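Local coordinates for protein amidase, hydantoinase/carbamoylase family (Burkholderia vietnamiensis, PDB 5I4M) that probably hydrolyses N-carbamoyl-L-amino acids at a site that holds two zinc ions, at residues D64-W69 / V85-A90; T78-G83 / G162-V167; E125-L130 / V141-W146. All coordinates share one frame; numbering follows the deposited sequence.

Contact 1 of 3, residues D64-W69 / V85-A90; sequences DLIVGW and VFMRRA
Met87 and Val85 of strand 85-89 meet Ile66 and Val67 of helix 57-72, a helix-on-sheet contact in the alpha/beta zinc-binding domain of this M20 enzyme. Helix and strand run nearly parallel: the two short segments differ by only 13° in direction, with axes 9.8 Å apart at closest approach.

The tight part is wholly apolar, with Ile66, Val85 and Met87 buried and Val67 partly exposed at its margin. Val85 and Met87, two apart on the strand, both direct their side chains at the helix, while Phe86 between them serves the other face of the sheet. Val67 touches Val85 obliquely, with CG2 of Val67 3.6 Å from CG1 of Val85. Met87 reaches further: CG stands beside the backbone N (chi1 -65°) and chi2 is extended (156°), which carries SD out toward the helix; the bend at chi3 turns only CE. Ile117 of helix 117-132 packs on Ile66, so three elements close over this spot.

Leu65 and Trp69 lie on the helix side that makes no contact with the strand. CG of Leu65 is 3.6 Å above one face of the Trp69 indole, offset toward the rim, and Arg128 adds a cation-pi contact to that ring. Back on the buried side, Met87 crosses Ile66 at about a right angle, its SD 4.0 Å from CG2 of Ile66.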
loop_
_atom_site.group_PDB
_atom_site.type_symbol
_atom_site.label_atom_id
_atom_site.label_comp_id
_atom_site.label_asym_id
_atom_site.label_seq_id
_atom_site.Cartn_x
_atom_site.Cartn_y
_atom_site.Cartn_z
ATOM N N ASP A 64 -8.494 -30.463 0.872
ATOM C CA ASP A 64 -8.188 -31.821 1.321
ATOM C C ASP A 64 -9.268 -32.353 2.254
ATOM O O ASP A 64 -9.681 -33.518 2.153
ATOM C CB ASP A 64 -6.840 -31.857 2.047
ATOM C CG ASP A 64 -5.646 -31.623 1.135
ATOM O OD1 ASP A 64 -5.791 -31.602 -0.108
ATOM O OD2 ASP A 64 -4.531 -31.485 1.688
ATOM N N LEU A 65 -9.713 -31.520 3.190
ATOM C CA LEU A 65 -10.662 -31.969 4.201
ATOM C C LEU A 65 -11.988 -32.342 3.563
ATOM O O LEU A 65 -12.548 -33.415 3.833
ATOM C CB LEU A 65 -10.853 -30.873 5.246
ATOM C CG LEU A 65 -11.872 -31.146 6.362
ATOM C CD1 LEU A 65 -11.443 -32.308 7.246
ATOM C CD2 LEU A 65 -12.079 -29.897 7.206
ATOM N N ILE A 66 -12.479 -31.480 2.676
ATOM C CA ILE A 66 -13.772 -31.700 2.042
ATOM C C ILE A 66 -13.708 -32.882 1.082
ATOM O O ILE A 66 -14.629 -33.707 1.038
ATOM C CB ILE A 66 -14.223 -30.399 1.357
ATOM C CG1 ILE A 66 -14.408 -29.314 2.427
ATOM C CG2 ILE A 66 -15.508 -30.617 0.560
ATOM C CD1 ILE A 66 -14.474 -27.894 1.890
ATOM N N VAL A 67 -12.621 -32.996 0.311
ATOM C CA VAL A 67 -12.436 -34.176 -0.538
ATOM C C VAL A 67 -12.505 -35.455 0.291
ATOM O O VAL A 67 -13.144 -36.437 -0.109
ATOM C CB VAL A 67 -11.111 -34.071 -1.319
ATOM C CG1 VAL A 67 -10.694 -35.427 -1.868
ATOM C CG2 VAL A 67 -11.259 -33.049 -2.447
ATOM N N GLY A 68 -11.858 -35.466 1.458
ATOM C CA GLY A 68 -11.940 -36.641 2.319
ATOM C C GLY A 68 -13.361 -36.954 2.754
ATOM O O GLY A 68 -13.783 -38.117 2.753
ATOM N N TRP A 69 -14.120 -35.921 3.134
ATOM C CA TRP A 69 -15.515 -36.122 3.508
ATOM C C TRP A 69 -16.328 -36.650 2.336
ATOM O O TRP A 69 -17.171 -37.542 2.501
ATOM C CB TRP A 69 -16.126 -34.810 3.999
ATOM C CG TRP A 69 -15.627 -34.335 5.329
ATOM C CD1 TRP A 69 -14.955 -35.066 6.270
ATOM C CD2 TRP A 69 -15.736 -33.001 5.853
ATOM N NE1 TRP A 69 -14.656 -34.274 7.357
ATOM C CE2 TRP A 69 -15.129 -33.005 7.126
ATOM C CE3 TRP A 69 -16.300 -31.814 5.377
ATOM C CZ2 TRP A 69 -15.074 -31.867 7.926
ATOM C CZ3 TRP A 69 -16.246 -30.688 6.171
ATOM C CH2 TRP A 69 -15.635 -30.723 7.435
ATOM N N VAL A 85 -12.457 -29.022 -8.316
ATOM C CA VAL A 85 -12.601 -30.343 -7.698
ATOM C C VAL A 85 -14.030 -30.817 -7.918
ATOM O O VAL A 85 -14.978 -30.141 -7.505
ATOM C CB VAL A 85 -12.279 -30.303 -6.198
ATOM C CG1 VAL A 85 -12.389 -31.704 -5.601
ATOM C CG2 VAL A 85 -10.914 -29.680 -5.949
ATOM N N PHE A 86 -14.185 -32.000 -8.521
ATOM C CA PHE A 86 -15.493 -32.559 -8.847
ATOM C C PHE A 86 -15.724 -33.808 -8.007
ATOM O O PHE A 86 -15.027 -34.814 -8.170
ATOM C CB PHE A 86 -15.585 -32.855 -10.340
ATOM C CG PHE A 86 -15.368 -31.633 -11.192
ATOM C CD1 PHE A 86 -14.087 -31.240 -11.560
ATOM C CD2 PHE A 86 -16.445 -30.857 -11.588
ATOM C CE1 PHE A 86 -13.890 -30.096 -12.334
ATOM C CE2 PHE A 86 -16.255 -29.710 -12.352
ATOM C CZ PHE A 86 -14.984 -29.333 -12.727
ATOM N N MET A 87 -16.698 -33.733 -7.112
ATOM C CA MET A 87 -17.051 -34.830 -6.223
ATOM C C MET A 87 -18.384 -35.392 -6.698
ATOM O O MET A 87 -19.418 -34.723 -6.597
ATOM C CB MET A 87 -17.101 -34.340 -4.778
ATOM C CG MET A 87 -15.743 -33.880 -4.258
ATOM S SD MET A 87 -15.793 -32.708 -2.879
ATOM C CE MET A 87 -16.026 -31.148 -3.747
ATOM N N ARG A 88 -18.354 -36.613 -7.226
ATOM C CA ARG A 88 -19.448 -37.161 -8.018
ATOM C C ARG A 88 -20.144 -38.302 -7.284
ATOM O O ARG A 88 -19.492 -39.255 -6.842
ATOM C CB ARG A 88 -18.918 -37.656 -9.364
ATOM C CG ARG A 88 -19.929 -38.318 -10.263
ATOM C CD ARG A 88 -19.261 -38.586 -11.596
ATOM N NE ARG A 88 -20.074 -39.389 -12.502
ATOM C CZ ARG A 88 -20.741 -38.904 -13.545
ATOM N NH1 ARG A 88 -20.716 -37.594 -13.825
ATOM N NH2 ARG A 88 -21.437 -39.740 -14.313
ATOM N N ARG A 89 -21.470 -38.212 -7.178
ATOM C CA ARG A 89 -22.302 -39.305 -6.680
ATOM C C ARG A 89 -23.016 -39.941 -7.867
ATOM O O ARG A 89 -23.846 -39.293 -8.514
ATOM C CB ARG A 89 -23.310 -38.802 -5.642
ATOM C CG ARG A 89 -24.177 -39.913 -5.009
ATOM C CD ARG A 89 -25.233 -39.309 -4.094
ATOM N NE ARG A 89 -25.930 -40.290 -3.260
ATOM C CZ ARG A 89 -27.072 -40.887 -3.584
ATOM N NH1 ARG A 89 -27.662 -40.631 -4.751
ATOM N NH2 ARG A 89 -27.622 -41.747 -2.736
ATOM N N ALA A 90 -22.701 -41.206 -8.140
ATOM C CA ALA A 90 -23.237 -41.888 -9.314
ATOM C C ALA A 90 -24.761 -41.835 -9.352
ATOM O O ALA A 90 -25.435 -41.862 -8.321
ATOM C CB ALA A 90 -22.776 -43.347 -9.331
#

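Contact 2 of 3, residues T78-G83 / G162-V167; sequences TVDTMG and GVFAGV
Met82 sits in a type I beta turn, Asp80 to Gly83, that links the antiparallel strands 76-79 and 85-89, and it packs on Val163 in the last turn of helix 159-164.

Followed outward, the methionine shows how a flexible chain makes its closest contact through one carbon near the base of the chain. CB of Met82 stands back, 5.1 Å from CB of Val163. The first torsion (chi1 -78°) sets CG beside the backbone N, and CG comes closest to the valine: CG of Met82 lies 4.0 Å from both CB and CG2 of Val163, with CG1 only slightly further, so it rests over the fork of the isopropyl group and not on a single methyl. The two side chains cross at about a right angle. SD of Met82 stays almost as near, 4.2 Å from CG2 of Val163, and bends at chi2 and chi3 keep the terminal CE beside the valine, 4.4 Å from CG2 of Val163. Leu170 and Leu174 of helix 170-175 pack against this same methionine.

The turn is fixed from within. OD1 of Asp80 accepts the N-H of Met82, an Asx turn, though from above the carboxylate plane (48° out of it) and with a bent bond. Gly83 N closes the turn on Asp80 O, and Gly83 has positive phi (80°), a backbone shape that suits glycine. Gly166, also with positive phi, closes the facing helix in a Schellman motif, Val167 N bonding Gly162 O and Gly166 N bonding Val163 O. The carboxylate also meets this helix: OD2 of Asp80, which bonds Asn84 ND2, lies 4.3 Å from CD2 of Phe164, at the ring edge and near its plane.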
loop_
_atom_site.group_PDB
_atom_site.type_symbol
_atom_site.label_atom_id
_atom_site.label_comp_id
_atom_site.label_asym_id
_atom_site.label_seq_id
_atom_site.Cartn_x
_atom_site.Cartn_y
_atom_site.Cartn_z
ATOM N N THR A 78 -12.409 -36.084 -9.064
ATOM C CA THR A 78 -11.486 -35.708 -10.121
ATOM C C THR A 78 -11.127 -34.240 -9.923
ATOM O O THR A 78 -11.853 -33.487 -9.273
ATOM C CB THR A 78 -12.088 -35.938 -11.525
ATOM O OG1 THR A 78 -13.377 -35.312 -11.606
ATOM C CG2 THR A 78 -12.239 -37.438 -11.827
ATOM N N VAL A 79 -9.978 -33.847 -10.463
ATOM C CA VAL A 79 -9.470 -32.486 -10.356
ATOM C C VAL A 79 -9.036 -32.070 -11.749
ATOM O O VAL A 79 -8.299 -32.809 -12.406
ATOM C CB VAL A 79 -8.289 -32.386 -9.370
ATOM C CG1 VAL A 79 -7.817 -30.941 -9.263
ATOM C CG2 VAL A 79 -8.671 -32.951 -7.981
ATOM N N ASP A 80 -9.505 -30.910 -12.216
ATOM C CA ASP A 80 -9.163 -30.527 -13.579
ATOM C C ASP A 80 -7.912 -29.639 -13.591
ATOM O O ASP A 80 -7.271 -29.400 -12.563
ATOM C CB ASP A 80 -10.375 -29.900 -14.297
ATOM C CG ASP A 80 -10.728 -28.477 -13.832
ATOM O OD1 ASP A 80 -9.936 -27.794 -13.154
ATOM O OD2 ASP A 80 -11.840 -28.014 -14.184
ATOM N N THR A 81 -7.537 -29.173 -14.786
ATOM C CA THR A 81 -6.306 -28.411 -14.982
ATOM C C THR A 81 -6.331 -27.029 -14.339
ATOM O O THR A 81 -5.271 -26.405 -14.220
ATOM C CB THR A 81 -6.021 -28.278 -16.479
ATOM O OG1 THR A 81 -7.211 -27.853 -17.149
ATOM C CG2 THR A 81 -5.588 -29.627 -17.063
ATOM N N MET A 82 -7.495 -26.517 -13.953
ATOM C CA MET A 82 -7.573 -25.286 -13.176
ATOM C C MET A 82 -7.743 -25.559 -11.691
ATOM O O MET A 82 -8.013 -24.628 -10.931
ATOM C CB MET A 82 -8.722 -24.403 -13.667
ATOM C CG MET A 82 -8.404 -23.638 -14.966
ATOM S SD MET A 82 -7.057 -22.439 -14.779
ATOM C CE MET A 82 -7.756 -21.317 -13.576
ATOM N N GLY A 83 -7.609 -26.812 -11.266
ATOM C CA GLY A 83 -7.755 -27.129 -9.858
ATOM C C GLY A 83 -9.178 -27.239 -9.361
ATOM O O GLY A 83 -9.382 -27.409 -8.152
ATOM N N GLY A 162 -14.811 -19.641 -15.473
ATOM C CA GLY A 162 -14.746 -19.047 -16.804
ATOM C C GLY A 162 -14.015 -19.926 -17.805
ATOM O O GLY A 162 -14.419 -20.033 -18.962
ATOM N N VAL A 163 -12.917 -20.553 -17.385
ATOM C CA VAL A 163 -12.243 -21.503 -18.267
ATOM C C VAL A 163 -13.166 -22.678 -18.566
ATOM O O VAL A 163 -13.310 -23.110 -19.720
ATOM C CB VAL A 163 -10.925 -21.994 -17.644
ATOM C CG1 VAL A 163 -10.310 -23.050 -18.552
ATOM C CG2 VAL A 163 -9.957 -20.843 -17.415
ATOM N N PHE A 164 -13.798 -23.213 -17.518
ATOM C CA PHE A 164 -14.714 -24.342 -17.677
ATOM C C PHE A 164 -15.793 -24.029 -18.701
ATOM O O PHE A 164 -16.074 -24.842 -19.596
ATOM C CB PHE A 164 -15.345 -24.693 -16.321
ATOM C CG PHE A 164 -16.190 -25.947 -16.356
ATOM C CD1 PHE A 164 -17.503 -25.906 -16.814
ATOM C CD2 PHE A 164 -15.667 -27.159 -15.939
ATOM C CE1 PHE A 164 -18.282 -27.059 -16.864
ATOM C CE2 PHE A 164 -16.435 -28.317 -15.987
ATOM C CZ PHE A 164 -17.749 -28.263 -16.449
ATOM N N ALA A 165 -16.373 -22.835 -18.616
ATOM C CA ALA A 165 -17.464 -22.436 -19.489
ATOM C C ALA A 165 -17.009 -22.008 -20.879
ATOM O O ALA A 165 -17.863 -21.678 -21.705
ATOM C CB ALA A 165 -18.264 -21.297 -18.836
ATOM N N GLY A 166 -15.710 -22.001 -21.171
ATOM C CA GLY A 166 -15.270 -21.635 -22.504
ATOM C C GLY A 166 -15.109 -20.149 -22.717
ATOM O O GLY A 166 -14.932 -19.710 -23.863
ATOM N N VAL A 167 -15.171 -19.361 -21.647
ATOM C CA VAL A 167 -15.031 -17.913 -21.758
ATOM C C VAL A 167 -13.566 -17.516 -21.894
ATOM O O VAL A 167 -13.229 -16.609 -22.660
ATOM C CB VAL A 167 -15.691 -17.238 -20.543
ATOM C CG1 VAL A 167 -15.396 -15.744 -20.527
ATOM C CG2 VAL A 167 -17.197 -17.493 -20.579
#

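Contact 3 of 3, residues E125-L130 / V141-W146; sequences EVIRSL and VEVVIW
Beside the contact of Ile127 with Val141 and Val143, the flat group of the 141-146 segment is the indole of Trp146: one face carries CG1 of Val144, 3.4 Å above the plane and over the ring centre, and the ring makes a T-shaped stack with Phe164. Val144 points to the opposite side of the strand from Val141 and Val143. Across the two segments themselves the packing is made by branched aliphatic side chains, with Arg89 of strand 85-89 as a neighbour that touches Ile127 and Leu130.

Ile127 makes most of the contact from the helix. Its first torsion (chi1 -63°) leaves CG1 beside the backbone N, where it comes 3.6 Å from CG2 of Val143; CD1 of Ile127 then carries on to CG1 of Val141, also at 3.6 Å. One isoleucine thus bridges two alternate residues of the strand, sliding past each valine in the opposite direction. Ile127 and Val143 each have a second conformer in the crystal, so both 3.6 Å separations hold for the modelled conformers and should be read with caution. One turn on, Leu130 adds a looser touch, its CD1 lying 4.5 Å from CG2 of Val141.

The segments run roughly antiparallel, crossing at -154° with axes 9.3 Å apart. This is the return leg of a beta-alpha-beta crossover: strand 99-103, helix 117-132, then strand 141-145 parallel to the first and next to it. Helix 411-429 covers the neighbouring flank, with Leu426 on Leu130 and Met425 on Val141, while helix 29-39 touches helix 117-132 through Arg31, salt-bridged to Glu125.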
loop_
_atom_site.group_PDB
_atom_site.type_symbol
_atom_site.label_atom_id
_atom_site.label_comp_id
_atom_site.label_asym_id
_atom_site.label_seq_id
_atom_site.Cartn_x
_atom_site.Cartn_y
_atom_site.Cartn_z
ATOM N N GLU A 125 -23.816 -31.713 1.984
ATOM C CA GLU A 125 -24.967 -32.131 2.783
ATOM C C GLU A 125 -26.068 -32.727 1.913
ATOM O O GLU A 125 -26.762 -33.650 2.350
ATOM C CB GLU A 125 -25.492 -30.944 3.600
ATOM C CG GLU A 125 -26.800 -31.202 4.373
ATOM C CD GLU A 125 -26.717 -32.372 5.357
ATOM O OE1 GLU A 125 -27.741 -33.074 5.533
ATOM O OE2 GLU A 125 -25.639 -32.597 5.958
ATOM N N VAL A 126 -26.231 -32.235 0.678
ATOM C CA VAL A 126 -27.173 -32.868 -0.247
ATOM C C VAL A 126 -26.753 -34.305 -0.523
ATOM O O VAL A 126 -27.569 -35.232 -0.489
ATOM C CB VAL A 126 -27.285 -32.052 -1.549
ATOM C CG1 VAL A 126 -28.026 -32.848 -2.611
ATOM C CG2 VAL A 126 -28.010 -30.757 -1.289
ATOM N N ILE A 127 -25.466 -34.518 -0.783
ATOM C CA ILE A 127 -24.959 -35.871 -1.020
ATOM C C ILE A 127 -25.255 -36.767 0.175
ATOM O O ILE A 127 -25.773 -37.884 0.040
ATOM C CB ILE A 127 -23.450 -35.827 -1.316
ATOM C CG1 ILE A 127 -23.178 -35.038 -2.599
ATOM C CG2 ILE A 127 -22.882 -37.240 -1.378
ATOM C CD1 ILE A 127 -23.790 -35.646 -3.817
ATOM N N ARG A 128 -24.923 -36.284 1.376
ATOM C CA ARG A 128 -25.135 -37.095 2.570
ATOM C C ARG A 128 -26.616 -37.368 2.793
ATOM O O ARG A 128 -26.996 -38.452 3.254
ATOM C CB ARG A 128 -24.527 -36.402 3.789
ATOM C CG ARG A 128 -23.013 -36.310 3.758
ATOM C CD ARG A 128 -22.504 -35.484 4.923
ATOM N NE ARG A 128 -21.086 -35.714 5.206
ATOM C CZ ARG A 128 -20.336 -34.928 5.978
ATOM N NH1 ARG A 128 -20.857 -33.842 6.536
ATOM N NH2 ARG A 128 -19.058 -35.230 6.190
ATOM N N SER A 129 -27.466 -36.392 2.476
ATOM C CA SER A 129 -28.897 -36.568 2.683
ATOM C C SER A 129 -29.482 -37.546 1.677
ATOM O O SER A 129 -30.386 -38.318 2.015
ATOM C CB SER A 129 -29.604 -35.219 2.608
ATOM O OG SER A 129 -29.345 -34.461 3.773
ATOM N N LEU A 130 -28.982 -37.536 0.439
ATOM C CA LEU A 130 -29.396 -38.562 -0.511
ATOM C C LEU A 130 -28.984 -39.942 -0.024
ATOM O O LEU A 130 -29.720 -40.915 -0.203
ATOM C CB LEU A 130 -28.799 -38.292 -1.890
ATOM C CG LEU A 130 -29.184 -36.992 -2.593
ATOM C CD1 LEU A 130 -28.319 -36.806 -3.832
ATOM C CD2 LEU A 130 -30.652 -37.003 -2.954
ATOM N N VAL A 141 -24.998 -36.779 -9.600
ATOM C CA VAL A 141 -24.979 -35.503 -8.898
ATOM C C VAL A 141 -23.536 -35.197 -8.534
ATOM O O VAL A 141 -22.789 -36.096 -8.136
ATOM C CB VAL A 141 -25.883 -35.552 -7.647
ATOM C CG1 VAL A 141 -25.597 -34.384 -6.724
ATOM C CG2 VAL A 141 -27.369 -35.585 -8.057
ATOM N N GLU A 142 -23.123 -33.942 -8.706
ATOM C CA GLU A 142 -21.757 -33.559 -8.375
ATOM C C GLU A 142 -21.742 -32.315 -7.503
ATOM O O GLU A 142 -22.584 -31.429 -7.652
ATOM C CB GLU A 142 -20.926 -33.280 -9.646
ATOM C CG GLU A 142 -20.695 -34.499 -10.525
ATOM C CD GLU A 142 -19.760 -34.209 -11.691
ATOM O OE1 GLU A 142 -19.586 -35.089 -12.554
ATOM O OE2 GLU A 142 -19.205 -33.094 -11.751
ATOM N N VAL A 143 -20.774 -32.253 -6.584
ATOM C CA VAL A 143 -20.437 -31.037 -5.845
ATOM C C VAL A 143 -19.069 -30.575 -6.321
ATOM O O VAL A 143 -18.143 -31.387 -6.421
ATOM C CB VAL A 143 -20.424 -31.276 -4.325
ATOM C CG1 VAL A 143 -20.238 -29.956 -3.577
ATOM C CG2 VAL A 143 -21.692 -31.977 -3.898
ATOM N N VAL A 144 -18.935 -29.278 -6.608
ATOM C CA VAL A 144 -17.716 -28.735 -7.193
ATOM C C VAL A 144 -17.133 -27.687 -6.256
ATOM O O VAL A 144 -17.871 -26.894 -5.658
ATOM C CB VAL A 144 -17.981 -28.134 -8.593
ATOM C CG1 VAL A 144 -16.677 -27.684 -9.240
ATOM C CG2 VAL A 144 -18.672 -29.165 -9.501
ATOM N N ILE A 145 -15.803 -27.701 -6.115
ATOM C CA ILE A 145 -15.056 -26.550 -5.616
ATOM C C ILE A 145 -14.415 -25.863 -6.815
ATOM O O ILE A 145 -13.585 -26.464 -7.508
ATOM C CB ILE A 145 -13.980 -26.952 -4.595
ATOM C CG1 ILE A 145 -14.617 -27.619 -3.375
ATOM C CG2 ILE A 145 -13.181 -25.703 -4.180
ATOM C CD1 ILE A 145 -13.640 -28.360 -2.496
ATOM N N TRP A 146 -14.774 -24.604 -7.049
ATOM C CA TRP A 146 -14.174 -23.833 -8.134
ATOM C C TRP A 146 -12.990 -23.029 -7.618
ATOM O O TRP A 146 -13.069 -22.400 -6.563
ATOM C CB TRP A 146 -15.190 -22.885 -8.774
ATOM C CG TRP A 146 -16.398 -23.578 -9.341
ATOM C CD1 TRP A 146 -17.644 -23.638 -8.781
ATOM C CD2 TRP A 146 -16.480 -24.295 -10.583
ATOM N NE1 TRP A 146 -18.496 -24.357 -9.593
ATOM C CE2 TRP A 146 -17.809 -24.766 -10.706
ATOM C CE3 TRP A 146 -15.563 -24.589 -11.601
ATOM C CZ2 TRP A 146 -18.239 -25.519 -11.801
ATOM C CZ3 TRP A 146 -15.996 -25.327 -12.698
ATOM C CH2 TRP A 146 -17.321 -25.788 -12.786
#

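In the fold
Contacts 1 and 3, with centres 8 Å apart, share a sheet: strands 85-89 and 141-145 pair antiparallel, Met87 O lying 2.8 Å from Val143 N, and take their helices on one side. Contact 2 is centred 16 Å from the centre of contact 1 and 18 Å from that of contact 3. Phe86 N probably bonds Thr78 O, pairing strands 85-89 and 76-79, while the Phe86 ring, on the other face, meets Phe164. The side chains of Ile66 and Val143 are about 10 and 11 Å from that of the zinc ligand His104 and about 14 Å from a zinc ion, behind the site; the Met82 side chain is about 10 Å from that of Glu149, which binds 3-phosphoglycerate.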